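PDB 3WD6: omega-class glutathione S-transferase from Bombyx mori, which binds glutathione and, as an omega-class family member, probably catalyses glutathione-dependent transfer and dehydroascorbate reduction. Local coordinates for residues Y151-L162 / R197-L208. Residues are numbered along the deposited sequence; the frame is centred on the assembly and turned at random.
Sequences YHKALDFIQEQL and RVRLEPSKYSLL
Q159 reaches from helix 145-165 to the start of helix 206-216 and the turn before it, and uses both ends of its amide there. Q159 OE1 accepts from L208 N, in the helix, at 2.8 Å, in the carbonyl plane and on a lone pair, while Q159 NE2 donates to K204 O, ahead of the helix, at 3.0 Å, from a position tilted out of that carbonyl's plane. The side chain spans this distance because CG stands anti to the backbone N (chi1 -169°) and the chain is extended beyond it. The amide lies nearly parallel to the Y205 ring, the planes 19° apart, and Q159 NE2 comes 3.5 Å from Y205 CD1. Cutting this side chain back to an alanine is likely to leave L208 N and K204 O without these partners and open a gap beside the Y205 ring. Y205, at the N-cap position of helix 206-216, donates from OH to D156 OD1 at 2.6 Å, approaching from above the carboxylate plane; K204 NZ, 4.4 Å from D156 OD2, is too far for a salt bridge but would probably favour the negative charge. Y151 OH donates to V198 O at 2.8 Å, tying the helix to the loop. Both segments belong to the all-helical C-terminal domain of the glutathione transferase fold, away from the glutathione site. Apolar contacts run alongside these bonds: L155 sets CD1 against L200 CD2 (3.3 Å), and its CB lies against both Y205 CE1 and L208 CD2. L189 of helix 177-189 packs against Y151, V198 and L200. Near Q159, L162 CD2 meets L207 CG at 4.2 Å.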
ATOM      1  N   TYR A 151      -6.678  12.793  11.319  1.00 28.42           N
ATOM      2  CA  TYR A 151      -6.859  12.343   9.957  1.00 30.98           C
ATOM      3  C   TYR A 151      -7.094  13.527   9.002  1.00 31.77           C
ATOM      4  O   TYR A 151      -6.472  13.614   7.937  1.00 28.73           O
ATOM      5  CB  TYR A 151      -8.012  11.331   9.938  1.00 29.10           C
ATOM      6  CG  TYR A 151      -8.741  11.133   8.625  1.00 31.38           C
ATOM      7  CD1 TYR A 151      -8.197  10.357   7.603  1.00 26.72           C
ATOM      8  CD2 TYR A 151     -10.010  11.675   8.433  1.00 32.24           C
ATOM      9  CE1 TYR A 151      -8.886  10.164   6.411  1.00 29.87           C
ATOM     10  CE2 TYR A 151     -10.709  11.481   7.247  1.00 30.28           C
ATOM     11  CZ  TYR A 151     -10.144  10.729   6.240  1.00 30.89           C
ATOM     12  OH  TYR A 151     -10.843  10.534   5.067  1.00 29.73           O
ATOM     13  N   HIS A 152      -7.969  14.448   9.394  1.00 31.92           N
ATOM     14  CA  HIS A 152      -8.227  15.636   8.583  1.00 32.26           C
ATOM     15  C   HIS A 152      -7.027  16.548   8.479  1.00 29.22           C
ATOM     16  O   HIS A 152      -6.823  17.184   7.440  1.00 31.90           O
ATOM     17  CB  HIS A 152      -9.435  16.419   9.099  1.00 33.97           C
ATOM     18  CG  HIS A 152     -10.742  15.806   8.718  1.00 34.23           C
ATOM     19  ND1 HIS A 152     -11.492  15.051   9.595  1.00 38.52           N
ATOM     20  CD2 HIS A 152     -11.417  15.808   7.545  1.00 33.44           C
ATOM     21  CE1 HIS A 152     -12.585  14.628   8.984  1.00 37.86           C
ATOM     22  NE2 HIS A 152     -12.564  15.075   7.740  1.00 37.79           N
ATOM     23  N   LYS A 153      -6.255  16.640   9.554  1.00 27.53           N
ATOM     24  CA  LYS A 153      -5.013  17.400   9.526  1.00 31.22           C
ATOM     25  C   LYS A 153      -4.112  16.755   8.499  1.00 30.28           C
ATOM     26  O   LYS A 153      -3.389  17.436   7.761  1.00 28.94           O
ATOM     27  CB  LYS A 153      -4.303  17.344  10.885  1.00 33.20           C
ATOM     28  CG  LYS A 153      -4.632  18.489  11.840  1.00 39.25           C
ATOM     29  CD  LYS A 153      -3.589  18.572  12.983  1.00 43.70           C
ATOM     30  CE  LYS A 153      -2.258  19.170  12.480  1.00 50.38           C
ATOM     31  NZ  LYS A 153      -1.094  18.987  13.406  1.00 49.98           N
ATOM     32  N   ALA A 154      -4.158  15.425   8.478  1.00 29.63           N
ATOM     33  CA  ALA A 154      -3.344  14.638   7.575  1.00 26.74           C
ATOM     34  C   ALA A 154      -3.703  14.990   6.132  1.00 25.39           C
ATOM     35  O   ALA A 154      -2.826  15.330   5.323  1.00 24.29           O
ATOM     36  CB  ALA A 154      -3.543  13.149   7.851  1.00 25.69           C
ATOM     37  N   LEU A 155      -4.993  14.923   5.815  1.00 23.78           N
ATOM     38  CA  LEU A 155      -5.448  15.244   4.471  1.00 24.38           C
ATOM     39  C   LEU A 155      -5.100  16.694   4.107  1.00 26.86           C
ATOM     40  O   LEU A 155      -4.578  16.950   3.014  1.00 23.69           O
ATOM     41  CB  LEU A 155      -6.949  15.007   4.345  1.00 25.77           C
ATOM     42  CG  LEU A 155      -7.404  13.597   4.744  1.00 27.96           C
ATOM     43  CD1 LEU A 155      -8.920  13.519   4.746  1.00 25.02           C
ATOM     44  CD2 LEU A 155      -6.797  12.536   3.825  1.00 23.99           C
ATOM     45  N   ASP A 156      -5.371  17.630   5.023  1.00 25.79           N
ATOM     46  CA  ASP A 156      -5.081  19.037   4.781  1.00 26.90           C
ATOM     47  C   ASP A 156      -3.630  19.219   4.358  1.00 25.14           C
ATOM     48  O   ASP A 156      -3.333  19.910   3.372  1.00 24.22           O
ATOM     49  CB  ASP A 156      -5.355  19.894   6.030  1.00 27.54           C
ATOM     50  CG  ASP A 156      -6.833  19.978   6.381  1.00 29.55           C
ATOM     51  OD1 ASP A 156      -7.685  19.720   5.497  1.00 26.97           O
ATOM     52  OD2 ASP A 156      -7.147  20.313   7.553  1.00 29.86           O
ATOM     53  N   PHE A 157      -2.729  18.608   5.121  1.00 24.19           N
ATOM     54  CA  PHE A 157      -1.298  18.786   4.907  1.00 23.54           C
ATOM     55  C   PHE A 157      -0.926  18.267   3.530  1.00 23.36           C
ATOM     56  O   PHE A 157      -0.226  18.947   2.766  1.00 23.91           O
ATOM     57  CB  PHE A 157      -0.500  18.052   5.985  1.00 24.52           C
ATOM     58  CG  PHE A 157       0.990  18.183   5.838  1.00 23.65           C
ATOM     59  CD1 PHE A 157       1.662  19.253   6.413  1.00 20.94           C
ATOM     60  CD2 PHE A 157       1.728  17.228   5.142  1.00 23.35           C
ATOM     61  CE1 PHE A 157       3.040  19.385   6.299  1.00 20.05           C
ATOM     62  CE2 PHE A 157       3.116  17.355   5.019  1.00 24.73           C
ATOM     63  CZ  PHE A 157       3.776  18.439   5.608  1.00 21.54           C
ATOM     64  N   ILE A 158      -1.409  17.071   3.205  1.00 22.64           N
ATOM     65  CA  ILE A 158      -1.072  16.448   1.931  1.00 22.33           C
ATOM     66  C   ILE A 158      -1.614  17.253   0.740  1.00 21.04           C
ATOM     67  O   ILE A 158      -0.862  17.597  -0.185  1.00 17.66           O
ATOM     68  CB  ILE A 158      -1.535  14.995   1.894  1.00 20.60           C
ATOM     69  CG1 ILE A 158      -0.796  14.218   2.989  1.00 20.17           C
ATOM     70  CG2 ILE A 158      -1.263  14.396   0.521  1.00 17.35           C
ATOM     71  CD1 ILE A 158      -1.215  12.762   3.122  1.00 20.90           C
ATOM     72  N   GLN A 159      -2.903  17.580   0.782  1.00 22.96           N
ATOM     73  CA  GLN A 159      -3.492  18.443  -0.231  1.00 22.19           C
ATOM     74  C   GLN A 159      -2.696  19.730  -0.413  1.00 20.59           C
ATOM     75  O   GLN A 159      -2.434  20.140  -1.543  1.00 21.23           O
ATOM     76  CB  GLN A 159      -4.937  18.782   0.110  1.00 22.41           C
ATOM     77  CG  GLN A 159      -5.703  19.453  -1.027  1.00 19.91           C
ATOM     78  CD  GLN A 159      -7.194  19.452  -0.753  1.00 23.92           C
ATOM     79  OE1 GLN A 159      -8.008  18.954  -1.559  1.00 24.23           O
ATOM     80  NE2 GLN A 159      -7.563  19.995   0.396  1.00 19.04           N
ATOM     81  N   GLU A 160      -2.304  20.361   0.692  1.00 20.16           N
ATOM     82  CA  GLU A 160      -1.535  21.607   0.601  1.00 25.40           C
ATOM     83  C   GLU A 160      -0.176  21.401  -0.107  1.00 24.05           C
ATOM     84  O   GLU A 160       0.237  22.228  -0.927  1.00 24.30           O
ATOM     85  CB  GLU A 160      -1.377  22.267   1.990  1.00 28.69           C
ATOM     86  CG  GLU A 160      -0.924  23.749   1.970  1.00 32.26           C
ATOM     87  CD  GLU A 160      -1.949  24.707   1.297  1.00 45.73           C
ATOM     88  OE1 GLU A 160      -3.165  24.373   1.229  1.00 39.72           O
ATOM     89  OE2 GLU A 160      -1.536  25.810   0.838  1.00 47.37           O
ATOM     90  N   GLN A 161       0.507  20.295   0.191  1.00 21.18           N
ATOM     91  CA  GLN A 161       1.744  19.992  -0.501  1.00 22.17           C
ATOM     92  C   GLN A 161       1.505  19.911  -2.015  1.00 24.06           C
ATOM     93  O   GLN A 161       2.274  20.495  -2.825  1.00 18.51           O
ATOM     94  CB  GLN A 161       2.343  18.689   0.021  1.00 23.53           C
ATOM     95  CG  GLN A 161       2.720  18.735   1.493  1.00 24.19           C
ATOM     96  CD  GLN A 161       3.444  20.016   1.854  1.00 26.45           C
ATOM     97  OE1 GLN A 161       4.456  20.366   1.243  1.00 26.52           O
ATOM     98  NE2 GLN A 161       2.907  20.742   2.826  1.00 25.32           N
ATOM     99  N   LEU A 162       0.435  19.202  -2.396  1.00 22.30           N
ATOM    100  CA  LEU A 162       0.057  19.102  -3.800  1.00 20.41           C
ATOM    101  C   LEU A 162      -0.267  20.496  -4.341  1.00 22.59           C
ATOM    102  O   LEU A 162       0.235  20.910  -5.399  1.00 23.88           O
ATOM    103  CB  LEU A 162      -1.123  18.135  -3.978  1.00 24.60           C
ATOM    104  CG  LEU A 162      -1.514  17.693  -5.408  1.00 21.10           C
ATOM    105  CD1 LEU A 162      -0.389  16.943  -6.104  1.00 17.36           C
ATOM    106  CD2 LEU A 162      -2.768  16.825  -5.388  1.00 23.01           C
ATOM    107  N   ARG A 197     -17.320   9.541   9.242  1.00 49.94           N
ATOM    108  CA  ARG A 197     -16.066   9.993   9.826  1.00 46.90           C
ATOM    109  C   ARG A 197     -14.923  10.001   8.808  1.00 45.60           C
ATOM    110  O   ARG A 197     -13.809  10.425   9.125  1.00 42.39           O
ATOM    111  CB  ARG A 197     -15.696   9.070  10.989  1.00 48.19           C
ATOM    112  CG  ARG A 197     -16.837   8.825  11.979  1.00 52.83           C
ATOM    113  CD  ARG A 197     -16.499   7.718  12.988  1.00 48.04           C
ATOM    114  NE  ARG A 197     -16.523   6.390  12.381  1.00 46.49           N
ATOM    115  CZ  ARG A 197     -16.277   5.263  13.044  1.00 49.08           C
ATOM    116  NH1 ARG A 197     -15.989   5.306  14.336  1.00 51.96           N
ATOM    117  NH2 ARG A 197     -16.320   4.090  12.418  1.00 52.03           N
ATOM    118  N   VAL A 198     -15.207   9.536   7.591  1.00 43.82           N
ATOM    119  CA  VAL A 198     -14.190   9.406   6.552  1.00 43.12           C
ATOM    120  C   VAL A 198     -14.537  10.209   5.297  1.00 42.11           C
ATOM    121  O   VAL A 198     -13.653  10.762   4.655  1.00 40.58           O
ATOM    122  CB  VAL A 198     -14.005   7.930   6.142  1.00 44.94           C
ATOM    123  CG1 VAL A 198     -12.879   7.794   5.112  1.00 40.10           C
ATOM    124  CG2 VAL A 198     -13.748   7.059   7.367  1.00 41.03           C
ATOM    125  N   ARG A 199     -15.820  10.261   4.947  1.00 42.91           N
ATOM    126  CA  ARG A 199     -16.259  10.903   3.704  1.00 48.22           C
ATOM    127  C   ARG A 199     -15.644  12.295   3.579  1.00 47.94           C
ATOM    128  O   ARG A 199     -15.535  13.026   4.569  1.00 48.04           O
ATOM    129  CB  ARG A 199     -17.792  10.991   3.635  1.00 49.50           C
ATOM    130  CG  ARG A 199     -18.344  11.132   2.205  1.00 56.68           C
ATOM    131  CD  ARG A 199     -19.846  11.496   2.171  1.00 64.57           C
ATOM    132  NE  ARG A 199     -20.084  12.917   2.443  1.00 68.52           N
ATOM    133  CZ  ARG A 199     -20.224  13.860   1.506  1.00 69.81           C
ATOM    134  NH1 ARG A 199     -20.159  13.544   0.214  1.00 63.71           N
ATOM    135  NH2 ARG A 199     -20.429  15.129   1.862  1.00 65.63           N
ATOM    136  N   LEU A 200     -15.244  12.660   2.367  1.00 44.60           N
ATOM    137  CA  LEU A 200     -14.584  13.937   2.149  1.00 41.16           C
ATOM    138  C   LEU A 200     -15.543  14.980   1.597  1.00 43.09           C
ATOM    139  O   LEU A 200     -16.187  14.764   0.566  1.00 44.33           O
ATOM    140  CB  LEU A 200     -13.395  13.758   1.199  1.00 40.00           C
ATOM    141  CG  LEU A 200     -12.261  12.858   1.703  1.00 42.28           C
ATOM    142  CD1 LEU A 200     -11.095  12.851   0.721  1.00 36.98           C
ATOM    143  CD2 LEU A 200     -11.802  13.315   3.091  1.00 41.02           C
ATOM    144  N   GLU A 201     -15.642  16.112   2.287  1.00 43.51           N
ATOM    145  CA  GLU A 201     -16.447  17.231   1.799  1.00 45.82           C
ATOM    146  C   GLU A 201     -15.823  17.743   0.497  1.00 43.55           C
ATOM    147  O   GLU A 201     -14.672  18.185   0.482  1.00 44.10           O
ATOM    148  CB  GLU A 201     -16.525  18.345   2.856  1.00 47.97           C
ATOM    149  CG  GLU A 201     -17.685  19.336   2.670  1.00 50.04           C
ATOM    150  CD  GLU A 201     -17.438  20.385   1.572  1.00 49.17           C
ATOM    151  OE1 GLU A 201     -16.307  20.918   1.476  1.00 44.67           O
ATOM    152  OE2 GLU A 201     -18.387  20.682   0.808  1.00 50.79           O
ATOM    153  N   PRO A 202     -16.584  17.682  -0.601  1.00 43.83           N
ATOM    154  CA  PRO A 202     -16.054  17.934  -1.948  1.00 42.93           C
ATOM    155  C   PRO A 202     -15.605  19.371  -2.216  1.00 42.27           C
ATOM    156  O   PRO A 202     -14.888  19.584  -3.183  1.00 47.22           O
ATOM    157  CB  PRO A 202     -17.229  17.569  -2.871  1.00 43.35           C
ATOM    158  CG  PRO A 202     -18.175  16.780  -2.017  1.00 47.55           C
ATOM    159  CD  PRO A 202     -18.003  17.298  -0.626  1.00 44.35           C
ATOM    160  N   SER A 203     -16.016  20.348  -1.421  1.00 42.48           N
ATOM    161  CA  SER A 203     -15.451  21.681  -1.612  1.00 43.26           C
ATOM    162  C   SER A 203     -14.049  21.740  -0.990  1.00 44.57           C
ATOM    163  O   SER A 203     -13.050  22.044  -1.681  1.00 44.83           O
ATOM    164  CB  SER A 203     -16.369  22.780  -1.054  1.00 46.39           C
ATOM    165  OG  SER A 203     -16.401  22.782   0.368  1.00 50.44           O
ATOM    166  N   LYS A 204     -13.976  21.419   0.304  1.00 39.46           N
ATOM    167  CA  LYS A 204     -12.706  21.373   1.025  1.00 37.85           C
ATOM    168  C   LYS A 204     -11.649  20.487   0.333  1.00 35.07           C
ATOM    169  O   LYS A 204     -10.476  20.864   0.217  1.00 31.90           O
ATOM    170  CB  LYS A 204     -12.939  20.890   2.458  1.00 38.55           C
ATOM    171  CG  LYS A 204     -11.802  21.239   3.423  1.00 41.08           C
ATOM    172  CD  LYS A 204     -12.230  21.039   4.884  1.00 37.97           C
ATOM    173  CE  LYS A 204     -11.216  21.681   5.835  1.00 41.97           C
ATOM    174  NZ  LYS A 204     -11.456  21.316   7.267  1.00 48.78           N
ATOM    175  N   TYR A 205     -12.061  19.326  -0.160  1.00 31.93           N
ATOM    176  CA  TYR A 205     -11.084  18.371  -0.639  1.00 30.82           C
ATOM    177  C   TYR A 205     -11.142  18.117  -2.140  1.00 29.07           C
ATOM    178  O   TYR A 205     -10.704  17.064  -2.622  1.00 28.14           O
ATOM    179  CB  TYR A 205     -11.163  17.073   0.182  1.00 28.58           C
ATOM    180  CG  TYR A 205     -10.752  17.296   1.625  1.00 31.15           C
ATOM    181  CD1 TYR A 205      -9.415  17.489   1.964  1.00 28.43           C
ATOM    182  CD2 TYR A 205     -11.698  17.344   2.644  1.00 34.76           C
ATOM    183  CE1 TYR A 205      -9.028  17.694   3.284  1.00 27.15           C
ATOM    184  CE2 TYR A 205     -11.319  17.556   3.968  1.00 30.19           C
ATOM    185  CZ  TYR A 205      -9.983  17.729   4.281  1.00 29.59           C
ATOM    186  OH  TYR A 205      -9.597  17.940   5.589  1.00 29.08           O
ATOM    187  N   SER A 206     -11.641  19.093  -2.887  1.00 27.23           N
ATOM    188  CA  SER A 206     -11.796  18.893  -4.318  1.00 27.88           C
ATOM    189  C   SER A 206     -10.458  18.608  -5.013  1.00 25.38           C
ATOM    190  O   SER A 206     -10.397  17.828  -5.957  1.00 23.50           O
ATOM    191  CB  SER A 206     -12.518  20.076  -4.977  1.00 28.53           C
ATOM    192  OG  SER A 206     -11.606  21.098  -5.327  1.00 33.26           O
ATOM    193  N   LEU A 207      -9.383  19.232  -4.555  1.00 27.12           N
ATOM    194  CA  LEU A 207      -8.099  19.001  -5.195  1.00 23.93           C
ATOM    195  C   LEU A 207      -7.627  17.576  -4.905  1.00 23.91           C
ATOM    196  O   LEU A 207      -7.119  16.884  -5.795  1.00 22.58           O
ATOM    197  CB  LEU A 207      -7.055  20.008  -4.717  1.00 22.95           C
ATOM    198  CG  LEU A 207      -5.696  19.807  -5.402  1.00 24.43           C
ATOM    199  CD1 LEU A 207      -5.811  20.081  -6.903  1.00 19.07           C
ATOM    200  CD2 LEU A 207      -4.616  20.676  -4.761  1.00 19.97           C
ATOM    201  N   LEU A 208      -7.798  17.145  -3.656  1.00 22.53           N
ATOM    202  CA  LEU A 208      -7.408  15.792  -3.256  1.00 22.86           C
ATOM    203  C   LEU A 208      -8.278  14.723  -3.956  1.00 23.59           C
ATOM    204  O   LEU A 208      -7.781  13.682  -4.420  1.00 20.85           O
ATOM    205  CB  LEU A 208      -7.489  15.660  -1.738  1.00 21.96           C
ATOM    206  CG  LEU A 208      -6.740  14.502  -1.087  1.00 24.98           C
ATOM    207  CD1 LEU A 208      -5.320  14.427  -1.620  1.00 22.34           C
ATOM    208  CD2 LEU A 208      -6.729  14.677   0.439  1.00 26.91           C
TER